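Local coordinates for kallistatin (Homo sapiens, PDB 6F4V), which inhibits tissue kallikrein as a serpin, forming a stable equimolar complex and being cleaved at its reactive site, at residues 311-316 against 335-340; 88-93 against 168-173; 103-108 against 303-308; 14-19 against 284-289. All blocks are in the same frame, centred on the assembly; numbering follows the deposited sequence. Where two conformers were deposited one is given.

Interaction 1 (311-316 against 335-340); sequences LEASKS and TSFAIK
E312 and K340 pair through both backbone groups, E312 N reaching K340 O and K340 N reaching E312 O, each at 2.8 Å and nearly straight. Their side chains leave the sheet on the same face. Each CG sits between its own backbone N and carbonyl carbon (chi1 76° and 66°), which brings E312 OE2 against K340 CE at 3.2 Å; NZ bends off at chi4, 4.2 Å from OE2, and a water that accepts a hydrogen bond from K340 NZ also bonds S314 OG. On the other face A313 CB meets F337 CZ at 3.6 Å, and the L311 and I339 side chains cross at about a right angle, L311 CB against I339 CG2. Past S314 the strand pairing is distorted, yet S314 N still bonds A338 O and K315 O takes A338 N. S316 OG, with chi1 179°, donates to S336 O at 2.7 Å, and Y40 OH holds it too. The strand 328-340 lies between 159-172 and 312-324 at the C-terminal end of the chain, consistent with a cleaved reactive loop inserted into the central serpin sheet. Main-chain bonds carry the pairing, while the opposite charges of E312 and K340 probably attract from beyond salt-bridge distance.

Interaction 2 (88-93 against 168-173); sequences GLETRV and YFKALW
E90 OE2, which lies 3.5 Å from Y168 CD2, is gripped by two arginines. R92 NE bonds it at 2.9 Å and 171°, in the guanidinium plane and on the anti lone pair, the one turned away from OE1; R92 NH2 adds a weak bond, and R145 a second salt bridge. The bend of R92 at chi3 (-59°) brings Y168 CB over one face of the guanidinium, with R92 NH2 3.5 Å from Y168 CD2 and the guanidinium and ring planes 23° apart, while R92 NH1 goes on to E143. The other carboxylate oxygen, E90 OE1, meets Y168 CE2 at 3.5 Å. An alanine in place of E90 would probably leave R92 NE without its acceptor, R145 without this partner, and the R92 guanidinium held less firmly beside Y168, whose hydroxyl is tied to E330. Beneath these groups the strands 89-100 and 159-172 run antiparallel as neighbours in the large central sheet of the serpin fold. E90 N to K170 O, at 2.7 Å, is the shortest of their backbone bonds, and L172 N to G88 O ends the ladder. L89, F169 and A171 occupy the other face. L89 CD1 touches A171 CB at 3.7 Å and comes within 4.1 Å of F169 CE1, the leucine and phenylalanine crossing obliquely. F169 also meets Y224 edge-to-face; Y224 belongs to the site of a sodium ion, and that ion lies about 6 Å from the L89 side chain.

Interaction 3 (103-108 against 303-308); sequences LKFLAK and SGITKQ
T306 OG1 donates to K104 O at 2.8 Å and in turn accepts Q308 N at 3.0 Å, closing an ST turn at T306-Q308 within the loop 303-308, which rests against the connection from strand 89-100 to helix 107-117 of the serpin fold. With OG1 anti to the backbone N (chi1 -178°), the hydroxyl faces K104 while CG2 meets L103 CD2 tip to tip. K104 O has a further partner, a water that donates to it and accepts K307 N. A valine in place of T306 would lack the hydroxyl, and is likely to leave Q308 N without its acceptor and deprive K104 O of the hydroxyl that donates to it. Q308, extended beyond CG, slides past L103 in the opposite direction; its OE1 takes K104 N at 3.0 Å, the donor standing 36° out of the amide plane. The next layer is apolar. The ring of F105 receives L103 CD2 over one face, toward the rim, and I305 CG2 at its edge, 3.6 Å from F105 CD2; M161 of strand 159-172 lies against both F105 and I305. L106, the N-cap residue of the helix, is anchored by its N to I305 O, a nearly straight bond. L106 and K307 cross at about a right angle, L106 CD2 against K307 CE, and L106 CD1 ends 3.5 Å from both S303 O and G304 O.

Interaction 4 (14-19 against 284-289); sequences FRFYYL and DQILPR
L19 reaches across to I286 and R289 through its two methyl groups. From CB, which points toward the segment 284-289, the chain carries CG out anti to the backbone N (chi1 177°), and the contact is left to the branches beyond. L19 CD1 lies 3.8 Å from R289 CB and 3.9 Å from I286 O; L19 CD2 meets I286 CG2 at 3.7 Å. The same methyl, I286 CG2, also touches F16 CE2 at 3.9 Å, with the ring and the isoleucine crossing at about a right angle. L287 CD2 lies at the edge of the F16 ring, near its plane. Here one turn of helix 6-23 packs onto helix 283-286 and the residues that follow it, in the helical part of the serpin fold beside the central sheet; F31 and I36 also touch F16, and L290 packs on both F16 and L19. No hydrogen bond joins the two segments. R289 is held twice: bent at chi3 (-58°), it brings NH1 to Q285 O at 2.7 Å within its own segment and lays one guanidinium face over I286 O, while NE forms a salt bridge with E23, further along helix 6-23.

Along the chain interaction 3 crosses both 2 and 4, interaction 2 is nested inside the loop that interaction 4 closes, and interaction 1 opens after the other three have closed. Interactions 1 and 2 pair strands of one sheet, where 159-172 and 328-340 are neighbours, yet their centres stand 29 Å apart on opposite sides of the chain's centre. Interaction 1 touches two others: L311 packs on T306 and I305 of interaction 3, and D284 of interaction 4 has a salt bridge to K315 and a probable hydrogen bond from S316 N. The seam between the probably inserted reactive loop and strand 312-324 is tied to interaction 3, at the periphery, and interaction 4, buried nearer the centre.

Interaction 1 (311-316 against 335-340)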
loop_
_atom_site.group_PDB
_atom_site.type_symbol
_atom_site.label_atom_id
_atom_site.label_comp_id
_atom_site.label_asym_id
_atom_site.label_seq_id
_atom_site.Cartn_x
_atom_site.Cartn_y
_atom_site.Cartn_z
ATOM N N LEU A 311 25.082 13.619 1.877
ATOM C CA LEU A 311 23.851 13.317 1.172
ATOM C C LEU A 311 22.634 13.850 1.894
ATOM O O LEU A 311 22.603 13.901 3.114
ATOM C CB LEU A 311 23.709 11.808 0.998
ATOM C CG LEU A 311 24.802 11.136 0.160
ATOM C CD1 LEU A 311 24.449 9.680 -0.026
ATOM C CD2 LEU A 311 24.976 11.800 -1.199
ATOM N N GLU A 312 21.606 14.204 1.136
ATOM C CA GLU A 312 20.333 14.524 1.770
ATOM C C GLU A 312 19.146 13.998 0.953
ATOM O O GLU A 312 19.274 13.671 -0.240
ATOM C CB GLU A 312 20.265 16.024 2.098
ATOM C CG GLU A 312 20.016 16.922 0.931
ATOM C CD GLU A 312 20.314 18.397 1.237
ATOM O OE1 GLU A 312 20.190 18.832 2.423
ATOM O OE2 GLU A 312 20.678 19.103 0.268
ATOM N N ALA A 313 18.001 13.896 1.619
ATOM C CA ALA A 313 16.775 13.465 0.964
ATOM C C ALA A 313 16.353 14.466 -0.098
ATOM O O ALA A 313 16.479 15.661 0.112
ATOM C CB ALA A 313 15.661 13.314 1.987
ATOM N N SER A 314 15.882 13.966 -1.237
ATOM C CA SER A 314 15.261 14.761 -2.267
ATOM C C SER A 314 13.777 14.311 -2.341
ATOM O O SER A 314 13.136 14.182 -1.301
ATOM C CB SER A 314 16.021 14.654 -3.593
ATOM O OG SER A 314 15.600 15.700 -4.478
ATOM N N LYS A 315 13.218 14.103 -3.523
ATOM C CA LYS A 315 11.797 13.820 -3.654
ATOM C C LYS A 315 11.517 12.341 -3.378
ATOM O O LYS A 315 12.357 11.479 -3.654
ATOM C CB LYS A 315 11.303 14.161 -5.070
ATOM C CG LYS A 315 11.362 15.644 -5.475
ATOM C CD LYS A 315 10.620 16.597 -4.542
ATOM C CE LYS A 315 9.109 16.500 -4.728
ATOM N NZ LYS A 315 8.371 17.341 -3.752
ATOM N N SER A 316 10.312 12.067 -2.892
ATOM C CA SER A 316 9.819 10.691 -2.672
ATOM C C SER A 316 8.355 10.596 -3.068
ATOM O O SER A 316 7.509 11.361 -2.554
ATOM C CB SER A 316 9.990 10.256 -1.197
ATOM O OG SER A 316 9.490 8.931 -0.956
ATOM N N THR A 335 6.982 2.950 -4.855
ATOM C CA THR A 335 7.515 4.035 -4.031
ATOM C C THR A 335 8.907 4.346 -4.517
ATOM O O THR A 335 9.690 3.431 -4.759
ATOM C CB THR A 335 7.614 3.580 -2.549
ATOM O OG1 THR A 335 6.328 3.179 -2.092
ATOM C CG2 THR A 335 8.153 4.685 -1.651
ATOM N N SER A 336 9.205 5.633 -4.675
ATOM C CA SER A 336 10.550 6.096 -4.975
ATOM C C SER A 336 11.106 6.933 -3.818
ATOM O O SER A 336 10.345 7.555 -3.058
ATOM C CB SER A 336 10.556 6.931 -6.248
ATOM O OG SER A 336 9.933 8.174 -6.049
ATOM N N PHE A 337 12.429 6.965 -3.722
ATOM C CA PHE A 337 13.119 7.866 -2.802
ATOM C C PHE A 337 14.435 8.302 -3.430
ATOM O O PHE A 337 15.301 7.468 -3.645
ATOM C CB PHE A 337 13.394 7.193 -1.465
ATOM C CG PHE A 337 13.777 8.156 -0.388
ATOM C CD1 PHE A 337 15.074 8.639 -0.260
ATOM C CD2 PHE A 337 12.824 8.628 0.466
ATOM C CE1 PHE A 337 15.369 9.562 0.750
ATOM C CE2 PHE A 337 13.127 9.530 1.461
ATOM C CZ PHE A 337 14.390 10.005 1.596
ATOM N N ALA A 338 14.577 9.606 -3.674
ATOM C CA ALA A 338 15.741 10.170 -4.328
ATOM C C ALA A 338 16.637 10.838 -3.288
ATOM O O ALA A 338 16.152 11.453 -2.322
ATOM C CB ALA A 338 15.307 11.157 -5.402
ATOM N N ILE A 339 17.951 10.678 -3.491
ATOM C CA ILE A 339 18.983 11.181 -2.597
ATOM C C ILE A 339 19.850 12.108 -3.421
ATOM O O ILE A 339 20.269 11.731 -4.519
ATOM C CB ILE A 339 19.902 10.048 -2.105
ATOM C CG1 ILE A 339 19.124 8.939 -1.426
ATOM C CG2 ILE A 339 20.994 10.574 -1.179
ATOM C CD1 ILE A 339 18.515 9.352 -0.128
ATOM N N LYS A 340 20.119 13.305 -2.899
ATOM C CA LYS A 340 20.955 14.288 -3.606
ATOM C C LYS A 340 22.147 14.692 -2.744
ATOM O O LYS A 340 22.250 14.305 -1.585
ATOM C CB LYS A 340 20.120 15.516 -3.979
ATOM C CG LYS A 340 19.636 16.315 -2.785
ATOM C CD LYS A 340 18.743 17.456 -3.197
ATOM C CE LYS A 340 18.538 18.405 -2.018
ATOM N NZ LYS A 340 17.177 18.977 -1.999
HETATM O O HOH W 1 14.922 18.191 -3.491
HETATM O O HOH W 2 11.918 10.081 -6.110
#

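Interaction 2 (88-93 against 168-173)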
loop_
_atom_site.group_PDB
_atom_site.type_symbol
_atom_site.label_atom_id
_atom_site.label_comp_id
_atom_site.label_asym_id
_atom_site.label_seq_id
_atom_site.Cartn_x
_atom_site.Cartn_y
_atom_site.Cartn_z
ATOM N N GLY A 88 -4.126 -19.194 -7.729
ATOM C CA GLY A 88 -5.019 -18.144 -8.264
ATOM C C GLY A 88 -4.716 -16.768 -7.682
ATOM O O GLY A 88 -5.662 -15.912 -7.514
ATOM N N LEU A 89 -3.414 -16.570 -7.370
ATOM C CA LEU A 89 -2.899 -15.338 -6.791
ATOM C C LEU A 89 -1.453 -15.027 -7.185
ATOM O O LEU A 89 -0.536 -15.787 -6.887
ATOM C CB LEU A 89 -2.992 -15.407 -5.271
ATOM C CG LEU A 89 -2.819 -14.109 -4.464
ATOM C CD1 LEU A 89 -3.889 -13.978 -3.382
ATOM C CD2 LEU A 89 -1.422 -14.013 -3.874
ATOM N N GLU A 90 -1.264 -13.884 -7.844
ATOM C CA GLU A 90 0.060 -13.376 -8.170
ATOM C C GLU A 90 0.356 -12.222 -7.213
ATOM O O GLU A 90 -0.439 -11.280 -7.101
ATOM C CB GLU A 90 0.102 -12.891 -9.626
ATOM C CG GLU A 90 1.475 -12.378 -10.069
ATOM C CD GLU A 90 1.477 -11.735 -11.446
ATOM O OE1 GLU A 90 0.488 -11.855 -12.182
ATOM O OE2 GLU A 90 2.498 -11.123 -11.832
ATOM N N THR A 91 1.448 -12.353 -6.467
ATOM C CA THR A 91 2.004 -11.246 -5.741
ATOM C C THR A 91 3.492 -11.198 -6.065
ATOM O O THR A 91 4.189 -12.236 -6.034
ATOM C CB THR A 91 1.748 -11.362 -4.230
ATOM O OG1 THR A 91 0.348 -11.525 -4.007
ATOM C CG2 THR A 91 2.217 -10.126 -3.515
ATOM N N ARG A 92 3.963 -10.007 -6.436
ATOM C CA ARG A 92 5.380 -9.776 -6.653
ATOM C C ARG A 92 5.738 -8.481 -5.990
ATOM O O ARG A 92 5.032 -7.474 -6.180
ATOM C CB ARG A 92 5.737 -9.686 -8.132
ATOM C CG ARG A 92 5.769 -11.037 -8.822
ATOM C CD ARG A 92 6.070 -10.948 -10.300
ATOM N NE ARG A 92 5.093 -10.123 -11.010
ATOM C CZ ARG A 92 5.266 -8.845 -11.367
ATOM N NH1 ARG A 92 6.390 -8.181 -11.104
ATOM N NH2 ARG A 92 4.278 -8.208 -11.998
ATOM N N VAL A 93 6.813 -8.523 -5.221
ATOM C CA VAL A 93 7.382 -7.342 -4.585
ATOM C C VAL A 93 8.867 -7.347 -4.887
ATOM O O VAL A 93 9.521 -8.378 -4.774
ATOM C CB VAL A 93 7.138 -7.314 -3.091
ATOM C CG1 VAL A 93 7.739 -6.044 -2.487
ATOM C CG2 VAL A 93 5.646 -7.389 -2.788
ATOM N N TYR A 168 2.962 -5.756 -7.035
ATOM C CA TYR A 168 1.965 -6.113 -8.011
ATOM C C TYR A 168 1.159 -7.274 -7.439
ATOM O O TYR A 168 1.743 -8.257 -6.969
ATOM C CB TYR A 168 2.587 -6.501 -9.340
ATOM C CG TYR A 168 1.497 -6.805 -10.346
ATOM C CD1 TYR A 168 0.794 -5.783 -10.965
ATOM C CD2 TYR A 168 1.108 -8.116 -10.612
ATOM C CE1 TYR A 168 -0.245 -6.053 -11.852
ATOM C CE2 TYR A 168 0.061 -8.401 -11.502
ATOM C CZ TYR A 168 -0.601 -7.369 -12.125
ATOM O OH TYR A 168 -1.645 -7.605 -13.010
ATOM N N PHE A 169 -0.162 -7.145 -7.485
ATOM C CA PHE A 169 -1.095 -8.071 -6.881
ATOM C C PHE A 169 -2.225 -8.331 -7.848
ATOM O O PHE A 169 -2.933 -7.411 -8.246
ATOM C CB PHE A 169 -1.662 -7.432 -5.602
ATOM C CG PHE A 169 -2.728 -8.234 -4.919
ATOM C CD1 PHE A 169 -2.388 -9.228 -4.037
ATOM C CD2 PHE A 169 -4.062 -7.964 -5.118
ATOM C CE1 PHE A 169 -3.356 -9.961 -3.365
ATOM C CE2 PHE A 169 -5.053 -8.685 -4.433
ATOM C CZ PHE A 169 -4.686 -9.682 -3.557
ATOM N N LYS A 170 -2.434 -9.597 -8.196
ATOM C CA LYS A 170 -3.577 -9.953 -9.037
ATOM C C LYS A 170 -4.109 -11.266 -8.513
ATOM O O LYS A 170 -3.362 -12.260 -8.402
ATOM C CB LYS A 170 -3.166 -10.056 -10.526
ATOM C CG LYS A 170 -4.378 -10.321 -11.441
ATOM C CD LYS A 170 -4.098 -10.067 -12.933
ATOM C CE LYS A 170 -3.034 -10.931 -13.547
ATOM N NZ LYS A 170 -2.754 -10.484 -14.971
ATOM N N ALA A 171 -5.379 -11.262 -8.162
ATOM C CA ALA A 171 -5.959 -12.370 -7.431
ATOM C C ALA A 171 -7.391 -12.591 -7.823
ATOM O O ALA A 171 -8.186 -11.672 -7.874
ATOM C CB ALA A 171 -5.889 -12.092 -5.926
ATOM N N LEU A 172 -7.731 -13.847 -8.036
ATOM C CA LEU A 172 -9.099 -14.243 -8.323
ATOM C C LEU A 172 -9.964 -14.311 -7.053
ATOM O O LEU A 172 -9.495 -14.778 -6.003
ATOM C CB LEU A 172 -9.104 -15.636 -8.950
ATOM C CG LEU A 172 -8.479 -15.789 -10.330
ATOM C CD1 LEU A 172 -8.279 -17.280 -10.599
ATOM C CD2 LEU A 172 -9.329 -15.136 -11.403
ATOM N N TRP A 173 -11.233 -13.926 -7.165
ATOM C CA TRP A 173 -12.194 -14.142 -6.078
ATOM C C TRP A 173 -12.393 -15.633 -5.834
ATOM O O TRP A 173 -12.505 -16.385 -6.800
ATOM C CB TRP A 173 -13.575 -13.587 -6.441
ATOM C CG TRP A 173 -13.655 -12.155 -6.729
ATOM C CD1 TRP A 173 -14.110 -11.585 -7.855
ATOM C CD2 TRP A 173 -13.305 -11.087 -5.843
ATOM N NE1 TRP A 173 -14.089 -10.218 -7.742
ATOM C CE2 TRP A 173 -13.572 -9.885 -6.519
ATOM C CE3 TRP A 173 -12.809 -11.033 -4.528
ATOM C CZ2 TRP A 173 -13.346 -8.623 -5.926
ATOM C CZ3 TRP A 173 -12.588 -9.775 -3.945
ATOM C CH2 TRP A 173 -12.847 -8.605 -4.649
#

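Interaction 3 (103-108 against 303-308)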
loop_
_atom_site.group_PDB
_atom_site.type_symbol
_atom_site.label_atom_id
_atom_site.label_comp_id
_atom_site.label_asym_id
_atom_site.label_seq_id
_atom_site.Cartn_x
_atom_site.Cartn_y
_atom_site.Cartn_z
ATOM N N LEU A 103 29.723 7.826 -8.684
ATOM C CA LEU A 103 29.971 7.827 -7.252
ATOM C C LEU A 103 30.364 6.444 -6.714
ATOM O O LEU A 103 29.932 5.408 -7.240
ATOM C CB LEU A 103 28.702 8.335 -6.561
ATOM C CG LEU A 103 28.701 8.722 -5.082
ATOM C CD1 LEU A 103 29.340 10.088 -4.898
ATOM C CD2 LEU A 103 27.275 8.733 -4.551
ATOM N N LYS A 104 31.193 6.437 -5.672
ATOM C CA LYS A 104 31.583 5.199 -4.989
ATOM C C LYS A 104 30.590 4.961 -3.847
ATOM O O LYS A 104 30.569 5.711 -2.855
ATOM C CB LYS A 104 33.015 5.295 -4.444
ATOM C CG LYS A 104 33.569 4.010 -3.829
ATOM C CD LYS A 104 33.430 2.802 -4.760
ATOM C CE LYS A 104 34.463 1.722 -4.491
ATOM N NZ LYS A 104 34.207 0.999 -3.216
ATOM N N PHE A 105 29.768 3.930 -4.000
ATOM C CA PHE A 105 28.807 3.551 -2.960
ATOM C C PHE A 105 29.459 2.561 -2.020
ATOM O O PHE A 105 30.316 1.775 -2.444
ATOM C CB PHE A 105 27.546 2.963 -3.577
ATOM C CG PHE A 105 26.730 3.983 -4.322
ATOM C CD1 PHE A 105 26.982 4.245 -5.660
ATOM C CD2 PHE A 105 25.745 4.710 -3.669
ATOM C CE1 PHE A 105 26.244 5.195 -6.347
ATOM C CE2 PHE A 105 25.001 5.661 -4.343
ATOM C CZ PHE A 105 25.249 5.909 -5.683
ATOM N N LEU A 106 29.075 2.624 -0.746
ATOM C CA LEU A 106 29.636 1.737 0.254
ATOM C C LEU A 106 29.128 0.335 0.001
ATOM O O LEU A 106 27.921 0.131 -0.127
ATOM C CB LEU A 106 29.303 2.205 1.669
ATOM C CG LEU A 106 30.040 3.470 2.104
ATOM C CD1 LEU A 106 29.420 4.041 3.358
ATOM C CD2 LEU A 106 31.528 3.220 2.320
ATOM N N ALA A 107 30.067 -0.614 -0.105
ATOM C CA ALA A 107 29.753 -2.017 -0.410
ATOM C C ALA A 107 28.799 -2.649 0.625
ATOM O O ALA A 107 27.977 -3.489 0.275
ATOM C CB ALA A 107 31.030 -2.844 -0.516
ATOM N N LYS A 108 28.921 -2.246 1.883
ATOM C CA LYS A 108 28.054 -2.767 2.940
ATOM C C LYS A 108 26.586 -2.446 2.682
ATOM O O LYS A 108 25.724 -3.306 2.792
ATOM C CB LYS A 108 28.463 -2.202 4.293
ATOM C CG LYS A 108 27.725 -2.806 5.473
ATOM C CD LYS A 108 28.044 -2.045 6.757
ATOM C CE LYS A 108 27.730 -2.905 7.981
ATOM N NZ LYS A 108 26.364 -3.502 7.928
ATOM N N SER A 303 25.105 8.786 5.814
ATOM C CA SER A 303 26.512 8.564 5.474
ATOM C C SER A 303 26.853 7.059 5.380
ATOM O O SER A 303 28.016 6.696 5.233
ATOM C CB SER A 303 27.414 9.285 6.483
ATOM O OG SER A 303 27.297 8.665 7.742
ATOM N N GLY A 304 25.840 6.189 5.486
ATOM C CA GLY A 304 25.993 4.767 5.190
ATOM C C GLY A 304 25.882 4.434 3.726
ATOM O O GLY A 304 26.044 3.266 3.352
ATOM N N ILE A 305 25.570 5.415 2.877
ATOM C CA ILE A 305 25.412 5.166 1.452
ATOM C C ILE A 305 26.724 5.403 0.711
ATOM O O ILE A 305 27.095 4.618 -0.168
ATOM C CB ILE A 305 24.242 6.003 0.882
ATOM C CG1 ILE A 305 22.927 5.543 1.528
ATOM C CG2 ILE A 305 24.113 5.865 -0.619
ATOM C CD1 ILE A 305 21.805 6.552 1.434
ATOM N N THR A 306 27.408 6.477 1.088
ATOM C CA THR A 306 28.719 6.843 0.554
ATOM C C THR A 306 29.457 7.731 1.573
ATOM O O THR A 306 28.826 8.418 2.400
ATOM C CB THR A 306 28.581 7.605 -0.782
ATOM O OG1 THR A 306 29.882 7.913 -1.325
ATOM C CG2 THR A 306 27.817 8.885 -0.581
ATOM N N LYS A 307 30.782 7.720 1.512
ATOM C CA LYS A 307 31.602 8.706 2.253
ATOM C C LYS A 307 32.048 9.871 1.356
ATOM O O LYS A 307 32.633 10.848 1.843
ATOM C CB LYS A 307 32.808 8.013 2.885
ATOM C CG LYS A 307 32.449 7.015 3.985
ATOM C CD LYS A 307 33.538 5.957 4.188
ATOM C CE LYS A 307 33.166 4.965 5.287
ATOM N NZ LYS A 307 34.304 4.084 5.664
ATOM N N GLN A 308 31.740 9.779 0.060
ATOM C CA GLN A 308 32.294 10.667 -0.963
ATOM C C GLN A 308 31.619 12.047 -1.031
ATOM O O GLN A 308 32.254 13.019 -1.460
ATOM C CB GLN A 308 32.233 9.978 -2.336
ATOM C CG GLN A 308 33.016 10.693 -3.436
ATOM C CD GLN A 308 32.899 10.018 -4.793
ATOM O OE1 GLN A 308 32.945 8.786 -4.912
ATOM N NE2 GLN A 308 32.750 10.829 -5.833
HETATM O O HOH W 3 32.022 6.115 -0.365
#

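Interaction 4 (14-19 against 284-289)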
loop_
_atom_site.group_PDB
_atom_site.type_symbol
_atom_site.label_atom_id
_atom_site.label_comp_id
_atom_site.label_asym_id
_atom_site.label_seq_id
_atom_site.Cartn_x
_atom_site.Cartn_y
_atom_site.Cartn_z
ATOM N N PHE A 14 -2.354 2.389 9.041
ATOM C CA PHE A 14 -3.509 3.138 9.513
ATOM C C PHE A 14 -3.206 4.590 9.921
ATOM O O PHE A 14 -4.066 5.453 9.773
ATOM C CB PHE A 14 -4.283 2.345 10.562
ATOM C CG PHE A 14 -4.970 1.130 9.967
ATOM C CD1 PHE A 14 -6.088 1.282 9.151
ATOM C CD2 PHE A 14 -4.467 -0.153 10.159
ATOM C CE1 PHE A 14 -6.706 0.181 8.552
ATOM C CE2 PHE A 14 -5.077 -1.260 9.544
ATOM C CZ PHE A 14 -6.203 -1.092 8.763
ATOM N N ARG A 15 -1.981 4.860 10.361
ATOM C CA ARG A 15 -1.539 6.244 10.600
ATOM C C ARG A 15 -1.489 7.028 9.292
ATOM O O ARG A 15 -1.945 8.193 9.240
ATOM C CB ARG A 15 -0.183 6.297 11.316
ATOM C CG ARG A 15 -0.276 6.113 12.840
ATOM C CD ARG A 15 1.017 6.499 13.539
ATOM N NE ARG A 15 2.053 5.542 13.246
ATOM C CZ ARG A 15 3.208 5.762 12.615
ATOM N NH1 ARG A 15 3.608 6.967 12.217
ATOM N NH2 ARG A 15 4.007 4.720 12.418
ATOM N N PHE A 16 -0.941 6.403 8.234
ATOM C CA PHE A 16 -0.846 7.057 6.936
ATOM C C PHE A 16 -2.247 7.344 6.392
ATOM O O PHE A 16 -2.535 8.458 5.943
ATOM C CB PHE A 16 -0.020 6.233 5.944
ATOM C CG PHE A 16 0.306 6.956 4.670
ATOM C CD1 PHE A 16 -0.588 6.961 3.593
ATOM C CD2 PHE A 16 1.511 7.595 4.517
ATOM C CE1 PHE A 16 -0.297 7.630 2.425
ATOM C CE2 PHE A 16 1.822 8.261 3.331
ATOM C CZ PHE A 16 0.917 8.274 2.276
ATOM N N TYR A 17 -3.104 6.339 6.426
ATOM C CA TYR A 17 -4.499 6.481 5.965
ATOM C C TYR A 17 -5.157 7.654 6.702
ATOM O O TYR A 17 -5.809 8.520 6.104
ATOM C CB TYR A 17 -5.300 5.184 6.150
ATOM C CG TYR A 17 -6.693 5.383 5.638
ATOM C CD1 TYR A 17 -6.982 5.252 4.309
ATOM C CD2 TYR A 17 -7.680 5.888 6.472
ATOM C CE1 TYR A 17 -8.252 5.552 3.814
ATOM C CE2 TYR A 17 -8.945 6.239 6.001
ATOM C CZ TYR A 17 -9.237 6.062 4.676
ATOM O OH TYR A 17 -10.504 6.438 4.209
ATOM N N TYR A 18 -5.045 7.637 8.013
ATOM C CA TYR A 18 -5.740 8.650 8.820
ATOM C C TYR A 18 -5.315 10.073 8.438
ATOM O O TYR A 18 -6.150 10.968 8.343
ATOM C CB TYR A 18 -5.505 8.427 10.289
ATOM C CG TYR A 18 -6.320 9.375 11.150
ATOM C CD1 TYR A 18 -7.635 9.057 11.495
ATOM C CD2 TYR A 18 -5.788 10.576 11.606
ATOM C CE1 TYR A 18 -8.391 9.910 12.294
ATOM C CE2 TYR A 18 -6.544 11.444 12.414
ATOM C CZ TYR A 18 -7.841 11.092 12.754
ATOM O OH TYR A 18 -8.640 11.910 13.546
ATOM N N LEU A 19 -4.025 10.264 8.220
ATOM C CA LEU A 19 -3.475 11.580 7.838
ATOM C C LEU A 19 -4.064 12.020 6.490
ATOM O O LEU A 19 -4.574 13.141 6.363
ATOM C CB LEU A 19 -1.944 11.539 7.787
ATOM C CG LEU A 19 -1.214 12.840 7.338
ATOM C CD1 LEU A 19 0.245 12.828 7.718
ATOM C CD2 LEU A 19 -1.233 13.049 5.845
ATOM N N ASP A 284 7.631 13.085 0.501
ATOM C CA ASP A 284 8.514 14.093 1.122
ATOM C C ASP A 284 7.731 15.250 1.729
ATOM O O ASP A 284 8.230 15.871 2.668
ATOM C CB ASP A 284 9.602 14.613 0.167
ATOM C CG ASP A 284 9.041 15.156 -1.087
ATOM O OD1 ASP A 284 8.813 14.345 -2.009
ATOM O OD2 ASP A 284 8.765 16.383 -1.123
ATOM N N GLN A 285 6.513 15.495 1.234
ATOM C CA GLN A 285 5.605 16.499 1.795
ATOM C C GLN A 285 4.704 15.967 2.908
ATOM O O GLN A 285 4.324 16.731 3.797
ATOM C CB GLN A 285 4.788 17.188 0.679
ATOM C CG GLN A 285 5.665 18.046 -0.232
ATOM C CD GLN A 285 4.940 18.554 -1.484
ATOM O OE1 GLN A 285 3.775 18.249 -1.698
ATOM N NE2 GLN A 285 5.649 19.328 -2.325
ATOM N N ILE A 286 4.425 14.665 2.914
ATOM C CA ILE A 286 3.524 14.035 3.889
ATOM C C ILE A 286 4.218 13.460 5.120
ATOM O O ILE A 286 3.796 13.703 6.244
ATOM C CB ILE A 286 2.706 12.906 3.201
ATOM C CG1 ILE A 286 1.775 13.486 2.125
ATOM C CG2 ILE A 286 1.898 12.075 4.208
ATOM C CD1 ILE A 286 1.335 12.445 1.095
ATOM N N LEU A 287 5.290 12.707 4.912
ATOM C CA LEU A 287 5.911 11.952 5.982
ATOM C C LEU A 287 6.519 12.747 7.107
ATOM O O LEU A 287 6.589 12.232 8.205
ATOM C CB LEU A 287 6.921 10.947 5.450
ATOM C CG LEU A 287 6.364 9.786 4.618
ATOM C CD1 LEU A 287 7.506 8.885 4.219
ATOM C CD2 LEU A 287 5.270 8.985 5.283
ATOM N N PRO A 288 6.908 14.021 6.889
ATOM C CA PRO A 288 7.331 14.776 8.066
ATOM C C PRO A 288 6.262 14.861 9.168
ATOM O O PRO A 288 6.612 15.043 10.341
ATOM C CB PRO A 288 7.633 16.173 7.492
ATOM C CG PRO A 288 8.075 15.880 6.108
ATOM C CD PRO A 288 7.148 14.780 5.651
ATOM N N ARG A 289 4.982 14.738 8.807
ATOM C CA ARG A 289 3.910 14.709 9.786
ATOM C C ARG A 289 3.596 13.336 10.367
ATOM O O ARG A 289 2.697 13.242 11.194
ATOM C CB ARG A 289 2.665 15.365 9.214
ATOM C CG ARG A 289 2.892 16.837 8.955
ATOM C CD ARG A 289 1.652 17.566 8.465
ATOM N NE ARG A 289 1.068 17.034 7.238
ATOM C CZ ARG A 289 1.614 17.108 6.020
ATOM N NH1 ARG A 289 2.812 17.655 5.820
ATOM N NH2 ARG A 289 0.976 16.587 4.983
#